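Local coordinates for uncharacterized protein (Agrobacterium tumefaciens, PDB 3D01) that is of unknown function but belongs to the YjgF/chorismate mutase-like family of putative endoribonucleases and assembles as a trimer, at residues G42-V47 with D158-I163; I99-K104 with L133-R138. One frame throughout, in Å; residues are numbered along the deposited sequence.

Interaction 1: G42-V47 with D158-I163; sequences GNLLYV and DAIVEI
Tyr-46 and Ile-160 form the apolar centre of this antiparallel strand pair. They are a non-hydrogen-bonded pair whose side chains run alongside each other in the same direction, so that Ile-160 CG1 lies over one face of the phenol ring, 4.1 Å from its centroid and 28° off the normal, a CH-pi contact. Leu-44, its CG anti to the carbonyl carbon (chi1 -69°), leans in beside them and brings CD2 within 4.1 Å of Ile-160 CG2. Tyr-46 of the third subunit packs on Tyr-46 and Ile-160, and Ile-103 of the second subunit on Tyr-46. The reverse face carries Leu-45, Val-47, Ala-159 and Val-161, and helix 70-91 packs on its Leu-45 and Val-47; here Leu-45 CB touches Ile-163 CG2 at 4.1 Å, the side chains crossing at about a right angle.

Between the faces run five backbone hydrogen bonds. Leu-45 N to Val-161 O (2.8 Å) and its reciprocal, Val-161 N to Leu-45 O (2.9 Å), both lie in the carbonyl plane, whereas Ala-159 N to Val-47 O stretches to 3.3 Å. At the polar edge the amide of Asn-43 and the carboxylate of Glu-162 lie side by side, their planes 14° apart. The carboxylate is held elsewhere, by Arg-100 and by Ser-41 of the third subunit. The chemistry thus implies one apolar face turned to helix 70-91 and one mixed face, with Glu-162, turned to the neighbouring subunits.

Interaction 2: I99-K104 with L133-R138; sequences IRRVIK and LGEPGR
Arg-101 reaches from segment 99-104 to the turn 133-138 by folding its own chain. CG starts anti to the backbone N (chi1 163°), and bends at chi2 and chi3 then bring the guanidinium in front of the turn, where Pro-136 CA lies over one of its faces, offset toward the rim. NH1 donates to a lone pair of Arg-138 O (2.8 Å), in the plane of that carbonyl, although the oxygen sits somewhat out of the guanidinium plane; NH1 is also 2.7 Å from Glu-135 O. Glu-135, bent at chi2, brings OE2 to the guanidinium edge for a salt bridge, weak in its hydrogen bonds, with Arg-101 NH2 at 3.4 Å. The carboxylate and guanidinium planes are 73° apart. Through OE1 the same carboxylate reaches Arg-138 NE, again weakly, while Arg-138 NH2 is bound by Ala-33 O of the third subunit.

On the buried side Leu-133 points both methyls at the strand: CD1 meets Val-102 CG2 at 3.5 Å and CD2 meets Ile-99 CD1 at 3.7 Å, each pair crossing at about a right angle. Val-102 N donates to Pro-136 O at 2.9 Å, nearly along the C=O axis. The turn belongs to the beta-alpha-beta crossover from strand 99-110 through helix 118-133 to parallel strand 140-146. Chemically, two firm hydrogen bonds and the Leu-133 packing hold it to the strand, while the ionic links are long and weak.

After helix 3-21 and strand 38-41, the chain enters strand 44-54, whose beginning belongs to interaction 1, then passes through helix 70-91 into strand 99-110. The first residues of that strand form one side of interaction 2, which closes a short loop through helix 118-133 to the turn at 133-138. Strand 140-146 follows, and strand 155-163 finally returns to 42-47, closing the larger loop of interaction 1 with interaction 2 nested inside it. The two meet within the sheet, where strand 155-163 lies between strands 44-54 and 99-110; Glu-162 N probably donates to Arg-101 O. Together they tie early, middle and C-terminal strands to the turn after helix 118-133, and both touch the third subunit.

Interaction 1: G42-V47 with D158-I163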
loop_
_atom_site.group_PDB
_atom_site.type_symbol
_atom_site.label_atom_id
_atom_site.label_comp_id
_atom_site.label_asym_id
_atom_site.label_seq_id
_atom_site.Cartn_x
_atom_site.Cartn_y
_atom_site.Cartn_z
ATOM N N GLY I 42 6.414 -8.852 -14.352
ATOM C CA GLY I 42 6.451 -10.303 -14.306
ATOM C C GLY I 42 5.032 -10.832 -14.400
ATOM O O GLY I 42 4.319 -10.498 -15.347
ATOM N N ASN I 43 4.623 -11.628 -13.407
ATOM C CA ASN I 43 3.256 -12.152 -13.343
ATOM C C ASN I 43 2.381 -11.467 -12.272
ATOM O O ASN I 43 1.401 -12.040 -11.819
ATOM C CB ASN I 43 3.243 -13.663 -13.153
ATOM C CG ASN I 43 3.645 -14.099 -11.791
ATOM O OD1 ASN I 43 4.131 -13.313 -10.985
ATOM N ND2 ASN I 43 3.456 -15.388 -11.511
ATOM N N LEU I 44 2.771 -10.249 -11.892
ATOM C CA LEU I 44 1.991 -9.415 -10.961
ATOM C C LEU I 44 1.413 -8.221 -11.711
ATOM O O LEU I 44 2.114 -7.507 -12.424
ATOM C CB LEU I 44 2.829 -8.947 -9.781
ATOM C CG LEU I 44 3.240 -10.043 -8.793
ATOM C CD1 LEU I 44 4.108 -9.460 -7.672
ATOM C CD2 LEU I 44 2.089 -10.809 -8.198
ATOM N N LEU I 45 0.113 -8.047 -11.528
ATOM C CA LEU I 45 -0.690 -6.984 -12.110
ATOM C C LEU I 45 -1.047 -6.060 -10.957
ATOM O O LEU I 45 -1.671 -6.496 -9.998
ATOM C CB LEU I 45 -1.979 -7.554 -12.702
ATOM C CG LEU I 45 -3.090 -6.626 -13.214
ATOM C CD1 LEU I 45 -2.602 -5.621 -14.305
ATOM C CD2 LEU I 45 -4.270 -7.450 -13.724
ATOM N N TYR I 46 -0.620 -4.811 -11.071
ATOM C CA TYR I 46 -0.908 -3.761 -10.075
ATOM C C TYR I 46 -2.007 -2.881 -10.612
ATOM O O TYR I 46 -1.813 -2.178 -11.610
ATOM C CB TYR I 46 0.314 -2.891 -9.884
ATOM C CG TYR I 46 1.317 -3.500 -8.978
ATOM C CD1 TYR I 46 1.428 -3.034 -7.686
ATOM C CD2 TYR I 46 2.143 -4.518 -9.392
ATOM C CE1 TYR I 46 2.339 -3.550 -6.811
ATOM C CE2 TYR I 46 3.104 -5.077 -8.485
ATOM C CZ TYR I 46 3.165 -4.580 -7.204
ATOM O OH TYR I 46 4.067 -5.026 -6.258
ATOM N N VAL I 47 -3.155 -2.908 -9.945
ATOM C CA VAL I 47 -4.307 -2.161 -10.394
ATOM C C VAL I 47 -4.383 -0.911 -9.533
ATOM O O VAL I 47 -4.297 -0.990 -8.292
ATOM C CB VAL I 47 -5.625 -2.972 -10.254
ATOM C CG1 VAL I 47 -6.814 -2.157 -10.772
ATOM C CG2 VAL I 47 -5.517 -4.328 -10.973
ATOM N N ASP I 158 -7.418 -0.541 -4.241
ATOM C CA ASP I 158 -6.440 -0.971 -5.227
ATOM C C ASP I 158 -6.168 -2.472 -5.041
ATOM O O ASP I 158 -6.692 -3.110 -4.100
ATOM C CB ASP I 158 -5.180 -0.089 -5.222
ATOM C CG ASP I 158 -4.265 -0.310 -4.037
ATOM O OD1 ASP I 158 -4.297 -1.371 -3.356
ATOM O OD2 ASP I 158 -3.477 0.628 -3.796
ATOM N N ALA I 159 -5.394 -3.043 -5.962
ATOM C CA ALA I 159 -5.197 -4.488 -5.948
ATOM C C ALA I 159 -3.880 -4.893 -6.594
ATOM O O ALA I 159 -3.358 -4.204 -7.455
ATOM C CB ALA I 159 -6.344 -5.188 -6.667
ATOM N N ILE I 160 -3.381 -6.028 -6.137
ATOM C CA ILE I 160 -2.282 -6.734 -6.775
ATOM C C ILE I 160 -2.815 -8.152 -7.058
ATOM O O ILE I 160 -3.376 -8.827 -6.177
ATOM C CB ILE I 160 -1.051 -6.841 -5.866
ATOM C CG1 ILE I 160 -0.571 -5.461 -5.409
ATOM C CG2 ILE I 160 0.036 -7.683 -6.532
ATOM C CD1 ILE I 160 0.380 -5.522 -4.224
ATOM N N VAL I 161 -2.661 -8.577 -8.309
ATOM C CA VAL I 161 -3.229 -9.830 -8.781
ATOM C C VAL I 161 -2.107 -10.609 -9.501
ATOM O O VAL I 161 -1.350 -10.057 -10.296
ATOM C CB VAL I 161 -4.405 -9.556 -9.750
ATOM C CG1 VAL I 161 -4.986 -10.856 -10.261
ATOM C CG2 VAL I 161 -5.493 -8.627 -9.128
ATOM N N GLU I 162 -1.965 -11.877 -9.168
ATOM C CA GLU I 162 -1.014 -12.746 -9.866
ATOM C C GLU I 162 -1.752 -13.308 -11.067
ATOM O O GLU I 162 -2.884 -13.804 -10.936
ATOM C CB GLU I 162 -0.558 -13.875 -8.954
ATOM C CG GLU I 162 0.370 -14.874 -9.635
ATOM C CD GLU I 162 0.683 -16.047 -8.765
ATOM O OE1 GLU I 162 1.407 -15.894 -7.779
ATOM O OE2 GLU I 162 0.231 -17.155 -9.080
ATOM N N ILE I 163 -1.125 -13.221 -12.236
ATOM C CA ILE I 163 -1.790 -13.560 -13.483
ATOM C C ILE I 163 -0.986 -14.586 -14.229
ATOM O O ILE I 163 0.194 -14.779 -13.930
ATOM C CB ILE I 163 -2.013 -12.321 -14.348
ATOM C CG1 ILE I 163 -0.689 -11.613 -14.650
ATOM C CG2 ILE I 163 -3.036 -11.371 -13.662
ATOM C CD1 ILE I 163 -0.818 -10.431 -15.664
#

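Interaction 2: I99-K104 with L133-R138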
loop_
_atom_site.group_PDB
_atom_site.type_symbol
_atom_site.label_atom_id
_atom_site.label_comp_id
_atom_site.label_asym_id
_atom_site.label_seq_id
_atom_site.Cartn_x
_atom_site.Cartn_y
_atom_site.Cartn_z
ATOM N N ILE I 99 -6.615 -14.840 -14.206
ATOM C CA ILE I 99 -6.301 -14.568 -12.786
ATOM C C ILE I 99 -5.864 -15.839 -12.103
ATOM O O ILE I 99 -6.634 -16.810 -12.097
ATOM C CB ILE I 99 -7.528 -14.012 -11.993
ATOM C CG1 ILE I 99 -7.964 -12.647 -12.548
ATOM C CG2 ILE I 99 -7.214 -13.909 -10.479
ATOM C CD1 ILE I 99 -9.356 -12.203 -12.098
ATOM N N ARG I 100 -4.652 -15.858 -11.539
ATOM C CA ARG I 100 -4.190 -17.005 -10.743
ATOM C C ARG I 100 -4.561 -16.864 -9.280
ATOM O O ARG I 100 -5.061 -17.794 -8.659
ATOM C CB ARG I 100 -2.681 -17.194 -10.868
ATOM C CG ARG I 100 -2.208 -17.552 -12.280
ATOM C CD ARG I 100 -0.678 -17.778 -12.290
ATOM N NE ARG I 100 -0.268 -18.845 -11.370
ATOM C CZ ARG I 100 -0.330 -20.158 -11.634
ATOM N NH1 ARG I 100 -0.803 -20.628 -12.796
ATOM N NH2 ARG I 100 0.077 -21.022 -10.707
ATOM N N ARG I 101 -4.331 -15.677 -8.733
ATOM C CA ARG I 101 -4.647 -15.377 -7.335
ATOM C C ARG I 101 -4.799 -13.859 -7.186
ATOM O O ARG I 101 -3.983 -13.110 -7.714
ATOM C CB ARG I 101 -3.501 -15.866 -6.452
ATOM C CG ARG I 101 -3.418 -15.323 -5.042
ATOM C CD ARG I 101 -4.541 -15.797 -4.201
ATOM N NE ARG I 101 -4.402 -17.223 -4.018
ATOM C CZ ARG I 101 -5.285 -18.004 -3.405
ATOM N NH1 ARG I 101 -6.407 -17.506 -2.888
ATOM N NH2 ARG I 101 -5.033 -19.314 -3.323
ATOM N N VAL I 102 -5.841 -13.430 -6.479
ATOM C CA VAL I 102 -5.904 -12.044 -5.997
ATOM C C VAL I 102 -5.019 -12.013 -4.754
ATOM O O VAL I 102 -5.325 -12.629 -3.734
ATOM C CB VAL I 102 -7.324 -11.585 -5.668
ATOM C CG1 VAL I 102 -7.290 -10.147 -5.062
ATOM C CG2 VAL I 102 -8.230 -11.698 -6.942
ATOM N N ILE I 103 -3.900 -11.321 -4.866
ATOM C CA ILE I 103 -2.860 -11.354 -3.853
ATOM C C ILE I 103 -3.174 -10.420 -2.698
ATOM O O ILE I 103 -3.090 -10.802 -1.504
ATOM C CB ILE I 103 -1.482 -10.993 -4.448
ATOM C CG1 ILE I 103 -0.993 -12.132 -5.365
ATOM C CG2 ILE I 103 -0.435 -10.753 -3.311
ATOM C CD1 ILE I 103 -0.790 -13.455 -4.626
ATOM N N LYS I 104 -3.584 -9.214 -3.059
ATOM C CA LYS I 104 -3.837 -8.180 -2.037
ATOM C C LYS I 104 -4.838 -7.139 -2.526
ATOM O O LYS I 104 -4.818 -6.755 -3.674
ATOM C CB LYS I 104 -2.496 -7.519 -1.660
ATOM C CG LYS I 104 -2.553 -6.357 -0.659
ATOM C CD LYS I 104 -2.805 -6.899 0.737
ATOM C CE LYS I 104 -2.754 -5.759 1.773
ATOM N NZ LYS I 104 -1.406 -5.064 1.821
ATOM N N LEU I 133 -14.755 -15.375 -8.180
ATOM C CA LEU I 133 -13.520 -16.048 -8.549
ATOM C C LEU I 133 -13.293 -17.373 -7.859
ATOM O O LEU I 133 -12.451 -18.148 -8.285
ATOM C CB LEU I 133 -12.317 -15.138 -8.289
ATOM C CG LEU I 133 -12.214 -13.869 -9.142
ATOM C CD1 LEU I 133 -10.959 -13.074 -8.713
ATOM C CD2 LEU I 133 -12.200 -14.143 -10.676
ATOM N N GLY I 134 -14.005 -17.636 -6.781
ATOM C CA GLY I 134 -13.738 -18.799 -5.954
ATOM C C GLY I 134 -12.455 -18.690 -5.159
ATOM O O GLY I 134 -12.034 -17.574 -4.796
ATOM N N GLU I 135 -11.821 -19.841 -4.881
ATOM C CA GLU I 135 -10.627 -19.873 -4.028
ATOM C C GLU I 135 -9.546 -18.896 -4.491
ATOM O O GLU I 135 -8.931 -18.235 -3.648
ATOM C CB GLU I 135 -10.046 -21.293 -3.884
ATOM C CG GLU I 135 -8.621 -21.386 -3.249
ATOM C CD GLU I 135 -8.568 -20.971 -1.764
ATOM O OE1 GLU I 135 -9.504 -21.345 -0.997
ATOM O OE2 GLU I 135 -7.587 -20.279 -1.365
ATOM N N PRO I 136 -9.277 -18.815 -5.807
ATOM C CA PRO I 136 -8.297 -17.837 -6.293
ATOM C C PRO I 136 -8.617 -16.373 -5.928
ATOM O O PRO I 136 -7.703 -15.551 -5.918
ATOM C CB PRO I 136 -8.343 -18.019 -7.806
ATOM C CG PRO I 136 -8.737 -19.431 -7.974
ATOM C CD PRO I 136 -9.765 -19.652 -6.922
ATOM N N GLY I 137 -9.890 -16.067 -5.648
ATOM C CA GLY I 137 -10.281 -14.734 -5.206
ATOM C C GLY I 137 -9.911 -14.373 -3.771
ATOM O O GLY I 137 -9.961 -13.200 -3.397
ATOM N N ARG I 138 -9.562 -15.364 -2.957
ATOM C CA ARG I 138 -9.241 -15.132 -1.553
ATOM C C ARG I 138 -7.873 -14.476 -1.426
ATOM O O ARG I 138 -6.870 -14.961 -1.933
ATOM C CB ARG I 138 -9.333 -16.449 -0.773
ATOM C CG ARG I 138 -10.752 -17.009 -0.750
ATOM C CD ARG I 138 -11.059 -17.665 0.588
ATOM N NE ARG I 138 -10.084 -18.696 0.886
ATOM C CZ ARG I 138 -9.831 -19.191 2.097
ATOM N NH1 ARG I 138 -8.914 -20.145 2.215
ATOM N NH2 ARG I 138 -10.465 -18.751 3.183
#